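Local structure of pectate lyase (Cellvibrio cellulosa, 1GXM) at residues Gly18-Asn23 and Ile323-Lys328; Ala130-Asn135 and Val220-Phe225; Asn135-Ala140 and Asp176-Ala181; Trp183-Val188 and Glu212-Ser217; Ala224-Gln229 and Gln237-Gly242. The protein cleaves polygalacturonate by beta-elimination, this chain being the family 10 polysaccharide lyase catalytic module of a longer protein. All blocks are in the same frame, centred on the assembly; numbering follows the deposited sequence. Where two conformers were deposited one is given.

How the contacts relate
Contacts 2 and 3 form the core: their centres lie 6 Å apart, near the middle of the chain, and they share Asn135. Contact 5 is also buried but further out, and it uses the same helix, 219-226, as contact 2. Contact 1 closes the N-terminal segment against the last helix at a partly buried site; it meets contact 5 where Phe325 touches Met227. Contact 4, about 17 Å from the chain's centre to its own, is peripheral yet buried and joins two strand segments. Their chemistry follows their place: contact 5 is apolar throughout its crossing, contact 3 adds a Met-aromatic contact, contact 2 a water bridge, contact 1 lays backbone on a ring, and contact 4 sets a leucine beside a hydrogen-bonded amide.

Contact 1. Residues Gly18-Asn23 and Ile323-Lys328; sequences GNPAAN and INFAQK
Gly18 and Phe325 bring the two backbones closest, their CA atoms 6.3 Å apart, where the turn leading into helix 20-28 passes the C-terminal helix 318-329. Gly18 has phi 92°, a positive value suited to glycine. The helix side of the contact is essentially one ring. With CG anti to the backbone N (chi1 -179°), Phe325 reaches out to the turn and offers one face to it. What lies over that face is backbone: Asn19 CA sits 3.9 Å from the ring centroid of Phe325 in a CH-pi contact, and Gly18 O approaches CD1 of Phe325 at 3.4 Å. Asn19 CB adds a 3.7 Å contact with Phe325 CZ, while the amide plane of Asn19 is turned 72° from the ring. The same asparagine is the N-cap of helix 20-28, where its OD1 accepts from Ala22 N at 3.2 Å, with the donor above the carbonyl plane, and more weakly from Ala21 N. Its ND2 donates to Ala224 O of helix 219-226. No hydrogen bond crosses the contact, which implies dispersion and CH-pi attraction between ring and turn, while the amide of Asn19 is spent on capping its own helix and on tying it to helix 219-226.

Contact 2. Residues Ala130-Asn135 and Val220-Phe225; sequences ATFNDN and VGVLAF
Phe132 and Val222 form the tight half of this contact, in which the loop before helix 136-148 meets helix 219-226, a packing consistent with the alpha/alpha toroid of the family 10 lyases. The evidence for close fit is a single methyl: Val222 CG2 comes to 3.6 Å from Phe132 CD1. It stands 4.0 Å from both CG and CE1 of Phe132, so it is centred on CD1, approaching the ring obliquely, and the two side chains cross at about a right angle. Phe132 has CG beside its backbone N and anti to the carbonyl carbon (chi1 -62°), which directs the ring to the helix. Both residues have further buried neighbours: the Phe132 ring also meets Trp192, and Val222 packs on Ile178 of helix 161-181.

The Asn135 half is looser and wetter. Asn135 is partly exposed, and its direct approach is only OD1 to Gly221 CA at 3.8 Å. Gly221 has no side chain, which lets the backbones come together there, with CA of Asn135 and CA of Gly221 5.9 Å apart. Asn135 holds left-handed backbone angles (phi 57°), and Glu218 OE1 takes its backbone N-H. A water fills the remaining step, donating to Asn135 OD1 at 2.6 Å and accepting from Gly221 N at 2.9 Å.

Contact 3. Residues Asn135-Ala140 and Asp176-Ala181; sequences NGMAYA and DYILKA
The Tyr177 ring receives the end of Met137 at a slant, a position that counts as neither face nor edge. Met137 CE comes to 3.7 Å from Tyr177 CD1 and is 4.1 Å from Tyr177 CB, so the methyl sits near the root of the ring, far from the hydroxyl. The sulfur lies further back: Met137 SD is 5.1 Å from the Tyr177 ring centroid and 42° off the ring normal, an oblique Met-aromatic contact. Taken as whole side chains, Met137 and Tyr177 cross at about a right angle, which is why the methionine meets the ring with its terminal methyl and not along its length. At its far end the ring is held by a hydrogen bond from Tyr177 OH to Gly197 O, and the ring also meets that of Tyr201.

These two helices, 136-148 and 161-181, follow each other in the chain and pack together in the catalytic module. Met137 bridges them with CG anti to the backbone N (chi1 -179°) and an extended chain beyond, which carries CE straight across to the other helix. There Met137 CE also touches Ile178 CG1, at 4.3 Å, and Ile178 itself leans on Val222, Phe225 and Leu226 of helix 219-226. Within helix 161-181, a salt bridge spans one turn: Lys180 NZ lies 3.0 Å from Asp176 OD1, on the syn side but 25° out of the carboxylate plane, with a weak second bond to OD2.

Contact 4. Residues Trp183-Val188 and Glu212-Ser217; sequences WKQNGV and ESLSGS
Trp183 and Leu214 mark the closest backbone approach, with their CA atoms 7.8 Å apart, too far for the two strand segments to pair directly. Side chains fill the interval, and Leu214 does so with both branches. Its CD2 methyl rests 3.6 Å from Trp183 CB and comes to 3.8 Å from CD1 of that indole, obliquely to the ring. The other methyl, CD1, lies 3.7 Å from Gln185 NE2, so here an apolar group lies against an amide. Strand 184-185 belongs to a beta hairpin with 188-189, closed by a type I' turn from Gln185 to Val188 with Asn186 and Gly187 at its tip. The hairpin pair is bonded both ways: Gln185 N to Val188 O at 2.8 Å and Val188 N to Gln185 O at 3.0 Å. Gln185 has CG anti to its own amide nitrogen (chi1 -174°) and an extended chain, which carries NE2 out to the CD1 methyl of Leu214, the two side chains crossing at a slant. That amide is fixed by other partners: NE2 donates to Leu283 O and Asn286 OD1, and OE1 accepts from Arg250. Leu283 O also takes the indole N-H, so Trp183 and Gln185 share one carbonyl acceptor, while Leu214 bonds through its backbone to Tyr281 of strand 280-281.

Contact 5. Residues Ala224-Gln229 and Gln237-Gly242; sequences AFLMTQ and QAVRAG. Unlike the reference sequence in segment 237-242: Gln237 (reference Arg).
Apolar contact carries the whole crossing, and Val239 is its centre, with CG2 chiefly against Leu226 and CG1 against Met227. Val239 CG2 meets Leu226 CB at 3.6 Å, and the leucine and valine side chains run past each other in opposite directions. Its CG1 meets Met227 CG, also at 3.6 Å, and lies 3.8 Å from Met227 SD. The methionine chain turns at its last torsion (chi3 90°), sending CE off toward Phe325 of helix 318-329. A longer contact, 4.4 Å from Leu226 CD1 to Ala238 CB, extends the apolar patch by one residue. The elements joined are two successive helices, 219-226 and 233-246, linked by a short loop, so this helix-loop-helix contact lies close to their connection.

No hydrogen bond crosses between the segments; the polar side-chain bonds lie in 224-229, where a type I turn runs from Leu226 to Gln229. Phe225 O takes two donors from Thr228: the hydroxyl OG1, in the carbonyl plane at 2.7 Å, and the backbone N at 2.9 Å. In turn Thr228 OG1 accepts from Gln229 NE2 at 3.1 Å, close to the plane of that amide and nearly straight at 167°. The same NE2 also donates to Asp145 of helix 136-148.

Contact 1. Residues Gly18-Asn23 and Ile323-Lys328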
# COMPACT_ATOMS: atom_id res chain seq x y z
N GLY A 18 -3.76 -11.41 -11.86
CA GLY A 18 -2.39 -10.94 -11.80
C GLY A 18 -2.19 -9.58 -11.14
O GLY A 18 -1.08 -9.09 -11.03
N ASN A 19 -3.27 -8.95 -10.71
CA ASN A 19 -3.16 -7.64 -10.09
C ASN A 19 -2.62 -7.80 -8.68
O ASN A 19 -3.22 -8.50 -7.87
CB ASN A 19 -4.51 -6.94 -10.08
CG ASN A 19 -4.45 -5.57 -9.44
OD1 ASN A 19 -4.08 -5.44 -8.28
ND2 ASN A 19 -4.82 -4.55 -10.20
N PRO A 20 -1.48 -7.20 -8.37
CA PRO A 20 -0.86 -7.40 -7.06
C PRO A 20 -1.75 -7.09 -5.87
O PRO A 20 -1.69 -7.75 -4.83
CB PRO A 20 0.35 -6.47 -7.10
CG PRO A 20 0.67 -6.36 -8.51
CD PRO A 20 -0.62 -6.39 -9.25
N ALA A 21 -2.55 -6.03 -5.98
CA ALA A 21 -3.44 -5.64 -4.89
C ALA A 21 -4.57 -6.66 -4.70
O ALA A 21 -4.92 -7.01 -3.59
CB ALA A 21 -4.00 -4.27 -5.17
N ALA A 22 -5.12 -7.14 -5.80
CA ALA A 22 -6.14 -8.17 -5.75
C ALA A 22 -5.55 -9.47 -5.19
O ALA A 22 -6.20 -10.18 -4.42
CB ALA A 22 -6.69 -8.43 -7.13
N ASN A 23 -4.32 -9.78 -5.57
CA ASN A 23 -3.66 -10.98 -5.06
C ASN A 23 -3.48 -10.85 -3.54
O ASN A 23 -3.71 -11.79 -2.78
CB ASN A 23 -2.30 -11.18 -5.71
CG ASN A 23 -2.38 -11.72 -7.13
OD1 ASN A 23 -1.39 -11.67 -7.87
ND2 ASN A 23 -3.52 -12.24 -7.50
N ILE A 323 5.37 -4.30 -14.04
CA ILE A 323 5.72 -4.22 -15.46
C ILE A 323 5.14 -5.41 -16.20
O ILE A 323 4.53 -5.25 -17.26
CB ILE A 323 7.24 -4.15 -15.64
CG1 ILE A 323 7.72 -2.78 -15.17
CG2 ILE A 323 7.64 -4.45 -17.09
CD1 ILE A 323 9.21 -2.69 -15.08
N ASN A 324 5.27 -6.59 -15.63
CA ASN A 324 4.76 -7.78 -16.29
C ASN A 324 3.25 -7.75 -16.35
O ASN A 324 2.66 -8.16 -17.34
CB ASN A 324 5.26 -9.05 -15.61
CG ASN A 324 6.74 -9.31 -15.86
OD1 ASN A 324 7.36 -10.09 -15.15
ND2 ASN A 324 7.31 -8.62 -16.84
N PHE A 325 2.62 -7.25 -15.29
CA PHE A 325 1.16 -7.13 -15.28
C PHE A 325 0.72 -6.10 -16.29
O PHE A 325 -0.22 -6.35 -17.06
CB PHE A 325 0.66 -6.76 -13.89
CG PHE A 325 -0.82 -6.64 -13.79
CD1 PHE A 325 -1.63 -7.70 -14.13
CD2 PHE A 325 -1.41 -5.46 -13.39
CE1 PHE A 325 -3.01 -7.58 -14.05
CE2 PHE A 325 -2.77 -5.36 -13.29
CZ PHE A 325 -3.56 -6.41 -13.64
N ALA A 326 1.39 -4.96 -16.33
CA ALA A 326 1.09 -3.95 -17.34
C ALA A 326 1.22 -4.51 -18.75
O ALA A 326 0.41 -4.21 -19.61
CB ALA A 326 1.97 -2.76 -17.18
N GLN A 327 2.24 -5.32 -18.98
CA GLN A 327 2.45 -5.92 -20.30
C GLN A 327 1.25 -6.80 -20.65
O GLN A 327 0.73 -6.75 -21.76
CB GLN A 327 3.74 -6.74 -20.31
CG GLN A 327 4.17 -7.21 -21.72
CD GLN A 327 3.50 -8.50 -22.18
OE1 GLN A 327 2.73 -9.14 -21.44
NE2 GLN A 327 3.79 -8.89 -23.42
N LYS A 328 0.82 -7.61 -19.69
CA LYS A 328 -0.30 -8.53 -19.84
C LYS A 328 -1.56 -7.78 -20.30
O LYS A 328 -2.29 -8.25 -21.18
CB LYS A 328 -0.55 -9.25 -18.51
CG LYS A 328 -1.60 -10.39 -18.46
CD LYS A 328 -2.12 -10.54 -17.00
CE LYS A 328 -2.22 -11.96 -16.48
NZ LYS A 328 -3.63 -12.43 -16.37

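Contact 2. Residues Ala130-Asn135 and Val220-Phe225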
# COMPACT_ATOMS: atom_id res chain seq x y z
N ALA A 130 -0.81 11.05 4.28
CA ALA A 130 -1.29 10.04 3.36
C ALA A 130 -0.19 8.99 3.26
O ALA A 130 0.94 9.28 2.85
CB ALA A 130 -1.54 10.65 1.98
N THR A 131 -0.51 7.76 3.64
CA THR A 131 0.51 6.74 3.86
C THR A 131 0.42 5.64 2.85
O THR A 131 -0.39 4.74 2.96
CB THR A 131 0.38 6.19 5.25
OG1 THR A 131 0.60 7.26 6.17
CG2 THR A 131 1.50 5.18 5.54
N PHE A 132 1.28 5.71 1.86
CA PHE A 132 1.41 4.62 0.91
C PHE A 132 2.32 3.53 1.42
O PHE A 132 2.22 2.40 0.99
CB PHE A 132 1.90 5.13 -0.44
CG PHE A 132 0.96 6.10 -1.07
CD1 PHE A 132 -0.31 5.71 -1.42
CD2 PHE A 132 1.32 7.41 -1.31
CE1 PHE A 132 -1.18 6.58 -2.01
CE2 PHE A 132 0.44 8.29 -1.88
CZ PHE A 132 -0.80 7.87 -2.24
N ASN A 133 3.15 3.86 2.39
CA ASN A 133 4.05 2.94 3.04
C ASN A 133 3.38 1.64 3.40
O ASN A 133 2.27 1.62 3.90
CB ASN A 133 4.58 3.58 4.33
CG ASN A 133 5.77 2.86 4.87
OD1 ASN A 133 6.84 2.91 4.27
ND2 ASN A 133 5.61 2.21 6.00
N ASP A 134 4.09 0.55 3.14
CA ASP A 134 3.61 -0.80 3.40
C ASP A 134 2.27 -1.08 2.73
O ASP A 134 1.43 -1.80 3.25
CB ASP A 134 3.49 -1.04 4.90
CG ASP A 134 3.84 -2.48 5.25
OD1 ASP A 134 3.66 -2.86 6.41
OD2 ASP A 134 4.29 -3.29 4.41
N ASN A 135 2.08 -0.49 1.57
CA ASN A 135 0.87 -0.63 0.78
C ASN A 135 -0.39 -0.20 1.53
O ASN A 135 -1.48 -0.59 1.16
CB ASN A 135 0.73 -2.07 0.27
CG ASN A 135 1.79 -2.43 -0.69
OD1 ASN A 135 2.12 -1.64 -1.59
ND2 ASN A 135 2.34 -3.63 -0.53
N VAL A 220 4.34 0.53 -6.71
CA VAL A 220 3.77 -0.66 -7.35
C VAL A 220 2.32 -0.85 -6.92
O VAL A 220 1.42 -0.97 -7.74
CB VAL A 220 4.56 -1.91 -6.96
CG1 VAL A 220 3.90 -3.17 -7.50
CG2 VAL A 220 6.01 -1.79 -7.43
N GLY A 221 2.09 -0.83 -5.61
CA GLY A 221 0.77 -1.06 -5.09
C GLY A 221 -0.19 0.04 -5.46
O GLY A 221 -1.39 -0.20 -5.63
N VAL A 222 0.30 1.27 -5.55
CA VAL A 222 -0.56 2.38 -5.95
C VAL A 222 -1.03 2.14 -7.39
O VAL A 222 -2.20 2.28 -7.71
CB VAL A 222 0.17 3.72 -5.86
CG1 VAL A 222 -0.74 4.84 -6.34
CG2 VAL A 222 0.61 4.01 -4.44
N LEU A 223 -0.10 1.79 -8.26
CA LEU A 223 -0.47 1.45 -9.63
C LEU A 223 -1.43 0.28 -9.70
O LEU A 223 -2.39 0.29 -10.45
CB LEU A 223 0.78 1.18 -10.47
CG LEU A 223 1.62 2.42 -10.70
CD1 LEU A 223 3.00 2.05 -11.25
CD2 LEU A 223 0.95 3.42 -11.62
N ALA A 224 -1.18 -0.73 -8.90
CA ALA A 224 -2.04 -1.90 -8.87
C ALA A 224 -3.45 -1.47 -8.46
O ALA A 224 -4.44 -1.88 -9.06
CB ALA A 224 -1.49 -2.93 -7.93
N PHE A 225 -3.57 -0.65 -7.42
CA PHE A 225 -4.88 -0.13 -7.05
C PHE A 225 -5.53 0.64 -8.19
O PHE A 225 -6.70 0.44 -8.49
CB PHE A 225 -4.82 0.77 -5.82
CG PHE A 225 -6.07 1.54 -5.67
CD1 PHE A 225 -7.25 0.91 -5.32
CD2 PHE A 225 -6.11 2.88 -6.01
CE1 PHE A 225 -8.44 1.62 -5.29
CE2 PHE A 225 -7.28 3.57 -5.99
CZ PHE A 225 -8.44 2.95 -5.60
O HOH W 1 3.89 -1.71 -3.55

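Contact 3. Residues Asn135-Ala140 and Asp176-Ala181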
# COMPACT_ATOMS: atom_id res chain seq x y z
N ASN A 135 2.08 -0.49 1.57
CA ASN A 135 0.87 -0.63 0.78
C ASN A 135 -0.39 -0.20 1.53
O ASN A 135 -1.48 -0.59 1.16
CB ASN A 135 0.73 -2.07 0.27
CG ASN A 135 1.79 -2.43 -0.69
OD1 ASN A 135 2.12 -1.64 -1.59
ND2 ASN A 135 2.34 -3.63 -0.53
N GLY A 136 -0.25 0.66 2.53
CA GLY A 136 -1.37 0.95 3.39
C GLY A 136 -2.54 1.59 2.67
O GLY A 136 -3.63 1.04 2.59
N MET A 137 -2.33 2.78 2.13
CA MET A 137 -3.42 3.47 1.50
C MET A 137 -3.94 2.71 0.28
O MET A 137 -5.14 2.60 0.08
CB MET A 137 -3.03 4.89 1.12
CG MET A 137 -4.15 5.66 0.47
SD MET A 137 -3.81 7.42 0.46
CE MET A 137 -5.13 7.94 -0.59
N ALA A 138 -3.04 2.22 -0.55
CA ALA A 138 -3.46 1.56 -1.77
C ALA A 138 -4.27 0.31 -1.46
O ALA A 138 -5.28 0.05 -2.10
CB ALA A 138 -2.28 1.20 -2.65
N TYR A 139 -3.85 -0.47 -0.48
CA TYR A 139 -4.54 -1.73 -0.23
C TYR A 139 -5.79 -1.48 0.59
O TYR A 139 -6.76 -2.19 0.42
CB TYR A 139 -3.62 -2.78 0.41
CG TYR A 139 -2.61 -3.38 -0.54
CD1 TYR A 139 -2.42 -2.91 -1.85
CD2 TYR A 139 -1.79 -4.40 -0.10
CE1 TYR A 139 -1.45 -3.48 -2.68
CE2 TYR A 139 -0.84 -4.96 -0.92
CZ TYR A 139 -0.67 -4.49 -2.21
OH TYR A 139 0.28 -5.05 -3.03
N ALA A 140 -5.80 -0.44 1.42
CA ALA A 140 -7.04 -0.04 2.10
C ALA A 140 -8.10 0.37 1.08
O ALA A 140 -9.26 0.00 1.20
CB ALA A 140 -6.80 1.08 3.05
N ASP A 176 -8.84 10.19 -6.45
CA ASP A 176 -8.59 11.59 -6.71
C ASP A 176 -7.30 12.02 -6.02
O ASP A 176 -6.47 12.71 -6.61
CB ASP A 176 -9.78 12.42 -6.24
CG ASP A 176 -9.67 13.85 -6.63
OD1 ASP A 176 -9.84 14.15 -7.83
OD2 ASP A 176 -9.40 14.73 -5.80
N TYR A 177 -7.15 11.64 -4.74
CA TYR A 177 -5.93 11.95 -4.02
C TYR A 177 -4.68 11.45 -4.75
O TYR A 177 -3.70 12.16 -4.94
CB TYR A 177 -5.97 11.39 -2.58
CG TYR A 177 -4.75 11.81 -1.84
CD1 TYR A 177 -3.58 11.06 -1.93
CD2 TYR A 177 -4.72 13.00 -1.15
CE1 TYR A 177 -2.45 11.49 -1.35
CE2 TYR A 177 -3.58 13.44 -0.56
CZ TYR A 177 -2.43 12.67 -0.66
OH TYR A 177 -1.26 13.12 -0.10
N ILE A 178 -4.72 10.18 -5.11
CA ILE A 178 -3.60 9.54 -5.77
C ILE A 178 -3.23 10.26 -7.06
O ILE A 178 -2.08 10.52 -7.33
CB ILE A 178 -3.91 8.06 -6.00
CG1 ILE A 178 -3.83 7.31 -4.66
CG2 ILE A 178 -2.97 7.45 -7.02
CD1 ILE A 178 -4.43 5.97 -4.71
N LEU A 179 -4.23 10.63 -7.82
CA LEU A 179 -3.99 11.31 -9.08
C LEU A 179 -3.37 12.69 -8.85
O LEU A 179 -2.46 13.09 -9.57
CB LEU A 179 -5.27 11.45 -9.87
CG LEU A 179 -5.86 10.15 -10.39
CD1 LEU A 179 -7.25 10.40 -10.98
CD2 LEU A 179 -4.95 9.46 -11.40
N LYS A 180 -3.85 13.41 -7.84
CA LYS A 180 -3.31 14.73 -7.51
C LYS A 180 -1.90 14.64 -6.92
O LYS A 180 -1.08 15.54 -7.09
CB LYS A 180 -4.23 15.47 -6.56
CG LYS A 180 -5.41 16.07 -7.26
CD LYS A 180 -6.36 16.68 -6.27
CE LYS A 180 -7.44 17.48 -6.97
NZ LYS A 180 -8.19 16.64 -7.91
N ALA A 181 -1.61 13.54 -6.24
CA ALA A 181 -0.33 13.38 -5.56
C ALA A 181 0.77 12.91 -6.49
O ALA A 181 1.95 13.06 -6.18
CB ALA A 181 -0.47 12.45 -4.39

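Contact 4. Residues Trp183-Val188 and Glu212-Ser217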
# COMPACT_ATOMS: atom_id res chain seq x y z
N TRP A 183 3.62 12.47 -8.78
CA TRP A 183 4.67 13.48 -8.89
C TRP A 183 4.99 13.81 -10.33
O TRP A 183 5.23 12.93 -11.15
CB TRP A 183 5.92 12.99 -8.19
CG TRP A 183 7.04 13.95 -8.26
CD1 TRP A 183 8.15 13.83 -9.00
CD2 TRP A 183 7.16 15.18 -7.54
NE1 TRP A 183 8.97 14.91 -8.81
CE2 TRP A 183 8.39 15.75 -7.89
CE3 TRP A 183 6.37 15.83 -6.58
CZ2 TRP A 183 8.84 16.95 -7.36
CZ3 TRP A 183 6.81 17.03 -6.07
CH2 TRP A 183 8.04 17.58 -6.46
N LYS A 184 5.02 15.11 -10.62
CA LYS A 184 5.40 15.61 -11.92
C LYS A 184 6.83 16.04 -11.81
O LYS A 184 7.18 17.00 -11.12
CB LYS A 184 4.50 16.75 -12.35
CG LYS A 184 3.09 16.31 -12.66
CD LYS A 184 2.04 17.45 -12.74
CE LYS A 184 2.56 18.81 -13.10
NZ LYS A 184 1.58 19.88 -12.74
N GLN A 185 7.66 15.27 -12.48
CA GLN A 185 9.08 15.42 -12.46
C GLN A 185 9.44 16.24 -13.68
O GLN A 185 9.47 15.72 -14.78
CB GLN A 185 9.72 14.05 -12.55
CG GLN A 185 11.22 14.07 -12.40
CD GLN A 185 11.74 12.69 -12.41
OE1 GLN A 185 11.80 12.07 -13.49
NE2 GLN A 185 12.06 12.15 -11.24
N ASN A 186 9.67 17.53 -13.45
CA ASN A 186 10.00 18.47 -14.52
C ASN A 186 9.01 18.32 -15.65
O ASN A 186 9.36 18.19 -16.82
CB ASN A 186 11.44 18.27 -14.96
CG ASN A 186 12.41 18.41 -13.81
OD1 ASN A 186 12.37 19.40 -13.06
ND2 ASN A 186 13.26 17.39 -13.62
N GLY A 187 7.74 18.29 -15.27
CA GLY A 187 6.66 18.25 -16.22
C GLY A 187 6.16 16.88 -16.60
O GLY A 187 5.17 16.80 -17.29
N VAL A 188 6.85 15.81 -16.18
CA VAL A 188 6.54 14.44 -16.61
C VAL A 188 5.93 13.66 -15.44
O VAL A 188 6.49 13.62 -14.36
CB VAL A 188 7.81 13.71 -17.05
CG1 VAL A 188 7.52 12.25 -17.42
CG2 VAL A 188 8.45 14.45 -18.23
N GLU A 212 11.93 12.46 1.41
CA GLU A 212 11.12 12.83 0.27
C GLU A 212 11.77 12.28 -0.98
O GLU A 212 12.95 12.45 -1.20
CB GLU A 212 10.98 14.35 0.14
CG GLU A 212 10.56 15.07 1.42
CD GLU A 212 11.75 15.54 2.28
OE1 GLU A 212 12.79 14.84 2.38
OE2 GLU A 212 11.66 16.63 2.88
N SER A 213 10.96 11.63 -1.80
CA SER A 213 11.46 10.78 -2.85
C SER A 213 10.34 10.21 -3.65
O SER A 213 9.19 10.26 -3.24
CB SER A 213 12.24 9.64 -2.24
OG SER A 213 11.46 8.96 -1.29
N LEU A 214 10.68 9.65 -4.80
CA LEU A 214 9.80 8.67 -5.43
C LEU A 214 10.10 7.31 -4.85
O LEU A 214 11.26 6.91 -4.70
CB LEU A 214 10.01 8.63 -6.93
CG LEU A 214 9.74 9.97 -7.61
CD1 LEU A 214 10.08 9.85 -9.08
CD2 LEU A 214 8.33 10.40 -7.44
N SER A 215 9.05 6.59 -4.51
CA SER A 215 9.17 5.29 -3.88
C SER A 215 9.12 4.18 -4.90
O SER A 215 8.09 3.93 -5.51
CB SER A 215 8.04 5.06 -2.88
OG SER A 215 8.16 3.77 -2.28
N GLY A 216 10.24 3.49 -5.06
CA GLY A 216 10.27 2.33 -5.91
C GLY A 216 9.45 1.19 -5.35
O GLY A 216 8.90 0.40 -6.09
N SER A 217 9.37 1.10 -4.03
CA SER A 217 8.68 0.00 -3.36
C SER A 217 7.18 0.20 -3.31
O SER A 217 6.43 -0.71 -3.60
CB SER A 217 9.21 -0.16 -1.95
OG SER A 217 9.26 1.10 -1.30

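Contact 5. Residues Ala224-Gln229 and Gln237-Gly242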
# COMPACT_ATOMS: atom_id res chain seq x y z
N ALA A 224 -1.18 -0.73 -8.90
CA ALA A 224 -2.04 -1.90 -8.87
C ALA A 224 -3.45 -1.47 -8.46
O ALA A 224 -4.44 -1.88 -9.06
CB ALA A 224 -1.49 -2.93 -7.93
N PHE A 225 -3.57 -0.65 -7.42
CA PHE A 225 -4.88 -0.13 -7.05
C PHE A 225 -5.53 0.64 -8.19
O PHE A 225 -6.70 0.44 -8.49
CB PHE A 225 -4.82 0.77 -5.82
CG PHE A 225 -6.07 1.54 -5.67
CD1 PHE A 225 -7.25 0.91 -5.32
CD2 PHE A 225 -6.11 2.88 -6.01
CE1 PHE A 225 -8.44 1.62 -5.29
CE2 PHE A 225 -7.28 3.57 -5.99
CZ PHE A 225 -8.44 2.95 -5.60
N LEU A 226 -4.80 1.54 -8.82
CA LEU A 226 -5.37 2.30 -9.92
C LEU A 226 -5.86 1.41 -11.03
O LEU A 226 -6.87 1.72 -11.65
CB LEU A 226 -4.39 3.32 -10.47
CG LEU A 226 -4.12 4.52 -9.58
CD1 LEU A 226 -3.03 5.35 -10.27
CD2 LEU A 226 -5.35 5.37 -9.31
N MET A 227 -5.18 0.30 -11.25
CA MET A 227 -5.54 -0.64 -12.27
C MET A 227 -6.81 -1.44 -11.94
O MET A 227 -7.32 -2.12 -12.82
CB MET A 227 -4.36 -1.55 -12.58
CG MET A 227 -3.27 -0.81 -13.31
SD MET A 227 -1.75 -1.70 -13.48
CE MET A 227 -1.98 -2.55 -15.02
N THR A 228 -7.30 -1.35 -10.71
CA THR A 228 -8.59 -1.95 -10.36
C THR A 228 -9.75 -1.01 -10.71
O THR A 228 -10.90 -1.42 -10.69
CB THR A 228 -8.72 -2.31 -8.86
OG1 THR A 228 -8.82 -1.11 -8.08
CG2 THR A 228 -7.53 -3.14 -8.32
N GLN A 229 -9.45 0.26 -10.97
CA GLN A 229 -10.47 1.28 -11.16
C GLN A 229 -10.92 1.37 -12.60
O GLN A 229 -10.20 0.94 -13.51
CB GLN A 229 -9.95 2.63 -10.69
CG GLN A 229 -9.66 2.65 -9.22
CD GLN A 229 -10.91 2.28 -8.43
OE1 GLN A 229 -11.86 3.06 -8.40
NE2 GLN A 229 -10.94 1.09 -7.86
N GLN A 237 -3.83 7.33 -18.29
CA GLN A 237 -2.63 8.13 -18.43
C GLN A 237 -1.74 8.01 -17.19
O GLN A 237 -0.53 7.86 -17.30
CB GLN A 237 -3.00 9.60 -18.63
CG GLN A 237 -1.74 10.47 -18.66
CD GLN A 237 -2.03 11.93 -18.87
OE1 GLN A 237 -1.87 12.43 -19.98
NE2 GLN A 237 -2.44 12.62 -17.82
N ALA A 238 -2.34 8.09 -16.02
CA ALA A 238 -1.59 8.00 -14.76
C ALA A 238 -0.89 6.67 -14.64
O ALA A 238 0.26 6.58 -14.24
CB ALA A 238 -2.51 8.21 -13.56
N VAL A 239 -1.61 5.60 -14.93
CA VAL A 239 -1.07 4.27 -14.81
C VAL A 239 0.02 4.07 -15.84
O VAL A 239 1.08 3.57 -15.52
CB VAL A 239 -2.14 3.19 -14.96
CG1 VAL A 239 -1.50 1.81 -14.98
CG2 VAL A 239 -3.13 3.30 -13.82
N ARG A 240 -0.24 4.43 -17.07
CA ARG A 240 0.77 4.27 -18.11
C ARG A 240 2.01 5.05 -17.76
O ARG A 240 3.13 4.58 -17.98
CB ARG A 240 0.25 4.70 -19.47
CG ARG A 240 -0.70 3.73 -20.07
CD ARG A 240 -1.21 4.22 -21.41
NE ARG A 240 -2.07 3.27 -22.09
CZ ARG A 240 -1.65 2.23 -22.79
NH1 ARG A 240 -0.36 1.99 -22.93
NH2 ARG A 240 -2.55 1.44 -23.37
N ALA A 241 1.87 6.24 -17.19
CA ALA A 241 3.04 7.03 -16.82
C ALA A 241 3.80 6.35 -15.69
O ALA A 241 5.02 6.30 -15.71
CB ALA A 241 2.64 8.41 -16.40
N GLY A 242 3.11 5.83 -14.70
CA GLY A 242 3.79 5.17 -13.60
C GLY A 242 4.51 3.90 -14.04
O GLY A 242 5.63 3.60 -13.63